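Local coordinates for protein endolysin (Clostridium phage phictp1, PDB 5A6S) that probably binds the clostridial cell wall, as the truncated wall-binding domain of a phage enzyme that degrades peptidoglycan during host lysis, at residues Leu4-Asp9 and Lys40-Val45. The protein carries 1 engineered substitution. Sequence-based numbering, arbitrary orientation.
Sequences LVVYND and KNVYAV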
ATOM      1  N   LEU B   4       3.546  13.920 -10.176  1.00 22.64           N
ATOM      2  CA  LEU B   4       3.820  13.596  -8.789  1.00 22.91           C
ATOM      3  C   LEU B   4       2.499  13.246  -8.082  1.00 22.82           C
ATOM      4  O   LEU B   4       1.462  13.860  -8.349  1.00 24.80           O
ATOM      5  CB  LEU B   4       4.459  14.814  -8.110  1.00 23.43           C
ATOM      6  CG  LEU B   4       4.890  14.745  -6.688  1.00 21.50           C
ATOM      7  CD1 LEU B   4       5.947  13.691  -6.442  1.00 20.73           C
ATOM      8  CD2 LEU B   4       5.434  16.100  -6.261  1.00 23.89           C
ATOM      9  N   VAL B   5       2.559  12.249  -7.185  1.00 21.18           N
ATOM     10  CA  VAL B   5       1.428  11.820  -6.407  1.00 19.64           C
ATOM     11  C   VAL B   5       1.671  12.057  -4.929  1.00 20.08           C
ATOM     12  O   VAL B   5       2.593  11.544  -4.322  1.00 22.10           O
ATOM     13  CB  VAL B   5       1.094  10.352  -6.675  1.00 19.71           C
ATOM     14  CG1 VAL B   5      -0.237   9.998  -6.036  1.00 21.49           C
ATOM     15  CG2 VAL B   5       1.034  10.077  -8.171  1.00 20.31           C
ATOM     16  N   VAL B   6       0.748  12.802  -4.333  1.00 20.16           N
ATOM     17  CA  VAL B   6       0.730  13.158  -2.906  1.00 19.78           C
ATOM     18  C   VAL B   6      -0.334  12.332  -2.166  1.00 17.51           C
ATOM     19  O   VAL B   6      -1.456  12.094  -2.662  1.00 20.08           O
ATOM     20  CB  VAL B   6       0.368  14.663  -2.676  1.00 23.93           C
ATOM     21  CG1 VAL B   6       0.699  15.095  -1.249  1.00 22.84           C
ATOM     22  CG2 VAL B   6       1.122  15.553  -3.614  1.00 28.43           C
ATOM     23  N   TYR B   7       0.048  11.881  -1.000  1.00 19.60           N
ATOM     24  CA  TYR B   7      -0.796  11.102  -0.090  1.00 19.72           C
ATOM     25  C   TYR B   7      -0.592  11.625   1.341  1.00 18.98           C
ATOM     26  O   TYR B   7       0.461  12.162   1.662  1.00 21.25           O
ATOM     27  CB  TYR B   7      -0.433   9.626  -0.178  1.00 18.57           C
ATOM     28  CG  TYR B   7       0.958   9.367   0.238  1.00 19.61           C
ATOM     29  CD1 TYR B   7       1.276   9.135   1.557  1.00 17.69           C
ATOM     30  CD2 TYR B   7       2.007   9.434  -0.671  1.00 18.79           C
ATOM     31  CE1 TYR B   7       2.562   8.903   1.921  1.00 18.24           C
ATOM     32  CE2 TYR B   7       3.292   9.217  -0.303  1.00 17.47           C
ATOM     33  CZ  TYR B   7       3.588   8.961   0.964  1.00 17.40           C
ATOM     34  OH  TYR B   7       4.865   8.782   1.321  1.00 21.40           O
ATOM     35  N   ASN B   8      -1.612  11.434   2.181  1.00 21.79           N
ATOM     36  CA  ASN B   8      -1.433  11.537   3.628  1.00 21.74           C
ATOM     37  C   ASN B   8      -1.100  10.163   4.234  1.00 22.96           C
ATOM     38  O   ASN B   8      -1.494   9.122   3.682  1.00 21.19           O
ATOM     39  CB  ASN B   8      -2.736  12.089   4.246  1.00 23.58           C
ATOM     40  CG  ASN B   8      -3.049  13.486   3.751  1.00 23.13           C
ATOM     41  OD1 ASN B   8      -2.410  14.476   4.154  1.00 26.05           O
ATOM     42  ND2 ASN B   8      -3.986  13.569   2.880  1.00 24.25           N
ATOM     43  N   ASP B   9      -0.359  10.156   5.330  1.00 22.81           N
ATOM     44  CA  ASP B   9      -0.070   8.926   6.094  1.00 22.90           C
ATOM     45  C   ASP B   9      -1.272   8.017   6.123  1.00 23.88           C
ATOM     46  O   ASP B   9      -2.393   8.462   6.427  1.00 22.44           O
ATOM     47  CB  ASP B   9       0.160   9.270   7.557  1.00 24.76           C
ATOM     48  CG  ASP B   9       1.526   9.766   7.881  1.00 27.10           C
ATOM     49  OD1 ASP B   9       2.515   9.655   7.122  1.00 24.52           O
ATOM     50  OD2 ASP B   9       1.623  10.250   9.031  1.00 26.83           O
ATOM     51  N   LYS B  40       4.238  19.581 -13.368  1.00 34.48           N
ATOM     52  CA  LYS B  40       3.201  19.793 -14.359  1.00 37.97           C
ATOM     53  C   LYS B  40       1.834  19.267 -13.878  1.00 36.53           C
ATOM     54  O   LYS B  40       0.837  19.982 -13.929  1.00 27.28           O
ATOM     55  CB  LYS B  40       3.601  19.120 -15.662  1.00 46.29           C
ATOM     56  CG  LYS B  40       2.840  19.599 -16.885  1.00 57.31           C
ATOM     57  CD  LYS B  40       3.527  20.807 -17.534  1.00 69.04           C
ATOM     58  CE  LYS B  40       3.057  21.041 -18.974  1.00 76.34           C
ATOM     59  NZ  LYS B  40       1.570  20.945 -19.164  1.00 81.58           N
ATOM     60  N   ASN B  41       1.814  18.023 -13.401  1.00 29.22           N
ATOM     61  CA  ASN B  41       0.602  17.363 -12.897  1.00 29.48           C
ATOM     62  C   ASN B  41       0.824  16.869 -11.463  1.00 27.31           C
ATOM     63  O   ASN B  41       1.648  15.974 -11.174  1.00 27.06           O
ATOM     64  CB  ASN B  41       0.152  16.197 -13.801  1.00 28.68           C
ATOM     65  CG  ASN B  41       0.067  16.566 -15.290  1.00 32.49           C
ATOM     66  OD1 ASN B  41       0.910  16.166 -16.088  1.00 37.59           O
ATOM     67  ND2 ASN B  41      -0.960  17.269 -15.664  1.00 30.42           N
ATOM     68  N   VAL B  42       0.109  17.492 -10.535  1.00 27.08           N
ATOM     69  CA  VAL B  42       0.126  17.128  -9.124  1.00 25.23           C
ATOM     70  C   VAL B  42      -1.195  16.413  -8.786  1.00 28.10           C
ATOM     71  O   VAL B  42      -2.275  17.004  -8.798  1.00 25.61           O
ATOM     72  CB  VAL B  42       0.245  18.365  -8.252  1.00 25.90           C
ATOM     73  CG1 VAL B  42       0.115  17.981  -6.784  1.00 28.26           C
ATOM     74  CG2 VAL B  42       1.596  19.000  -8.531  1.00 28.13           C
ATOM     75  N   TYR B  43      -1.093  15.113  -8.597  1.00 25.33           N
ATOM     76  CA  TYR B  43      -2.206  14.290  -8.236  1.00 23.55           C
ATOM     77  C   TYR B  43      -2.184  14.151  -6.729  1.00 22.93           C
ATOM     78  O   TYR B  43      -1.116  14.051  -6.102  1.00 21.36           O
ATOM     79  CB  TYR B  43      -2.040  12.922  -8.855  1.00 24.34           C
ATOM     80  CG  TYR B  43      -2.247  12.837 -10.305  1.00 24.37           C
ATOM     81  CD1 TYR B  43      -1.215  13.107 -11.183  1.00 24.03           C
ATOM     82  CD2 TYR B  43      -3.473  12.486 -10.829  1.00 23.02           C
ATOM     83  CE1 TYR B  43      -1.395  12.966 -12.534  1.00 24.39           C
ATOM     84  CE2 TYR B  43      -3.652  12.354 -12.184  1.00 27.97           C
ATOM     85  CZ  TYR B  43      -2.586  12.595 -13.018  1.00 26.43           C
ATOM     86  OH  TYR B  43      -2.748  12.501 -14.337  1.00 32.92           O
ATOM     87  N   ALA B  44      -3.371  14.207  -6.147  1.00 24.97           N
ATOM     88  CA  ALA B  44      -3.551  13.872  -4.735  1.00 23.02           C
ATOM     89  C   ALA B  44      -4.473  12.695  -4.657  1.00 22.69           C
ATOM     90  O   ALA B  44      -5.462  12.652  -5.381  1.00 23.43           O
ATOM     91  CB  ALA B  44      -4.206  15.015  -3.976  1.00 23.15           C
ATOM     92  N   VAL B  45      -4.223  11.816  -3.668  1.00 21.14           N
ATOM     93  CA  VAL B  45      -5.011  10.638  -3.475  1.00 20.36           C
ATOM     94  C   VAL B  45      -5.604  10.610  -2.042  1.00 20.40           C
ATOM     95  O   VAL B  45      -4.866  10.570  -1.054  1.00 22.22           O
ATOM     96  CB  VAL B  45      -4.234   9.329  -3.794  1.00 22.29           C
ATOM     97  CG1 VAL B  45      -5.077   8.116  -3.410  1.00 22.91           C
ATOM     98  CG2 VAL B  45      -3.931   9.239  -5.294  1.00 21.43           C
TER
HETATM   99  O   HOH W   1      -4.492  11.041   1.572  1.00 19.78           O
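Leu4 to Tyr7 and Asn41 to Val45 run side by side as parallel strands, their axes 4.6 Å apart at closest approach and inclined at 28°. Four backbone hydrogen bonds fix the register: Leu4 N to Asn41 O, Tyr43 N to Leu4 O, Val6 N to Tyr43 O at 2.9 Å, and Val45 N to Val6 O. Leu4, Val6 and Tyr43 each donate and accept, the alternating pattern of a parallel pair, and Tyr43 O also receives a CA-H...O contact from Val5 CA at 3.4 Å. On the face shared by Val5, Tyr43 and Val45, Val5 CG1, anti to its own N (chi1 -170°), meets Val45 CG2 at 3.8 Å, the two side chains crossing obliquely. Val5 CG2 lies 4.2 Å from Tyr43 CB. The Tyr43 ring presents its edge to Leu4 O, which lies in the ring plane 4.0 Å from CD1; its hydroxyl bonds to Tyr75 of helix 65-77. On the opposite face, with Leu4 and Ala44, Val6 CG2 meets Val42 CG1 at 4.1 Å, diagonally because Val6 is paired with Ala44. Beyond the last direct bond a water continues the link, accepting from Asn8 N and ND2 and donating to Val45 O at 2.7 Å. With helix 11-23, which connects strands 3-7 and 27-29, packed on Val5 and Tyr43, this buried pair forms the centre of the parallel sheet of an alpha/beta fold, strand order 2-1-3-4.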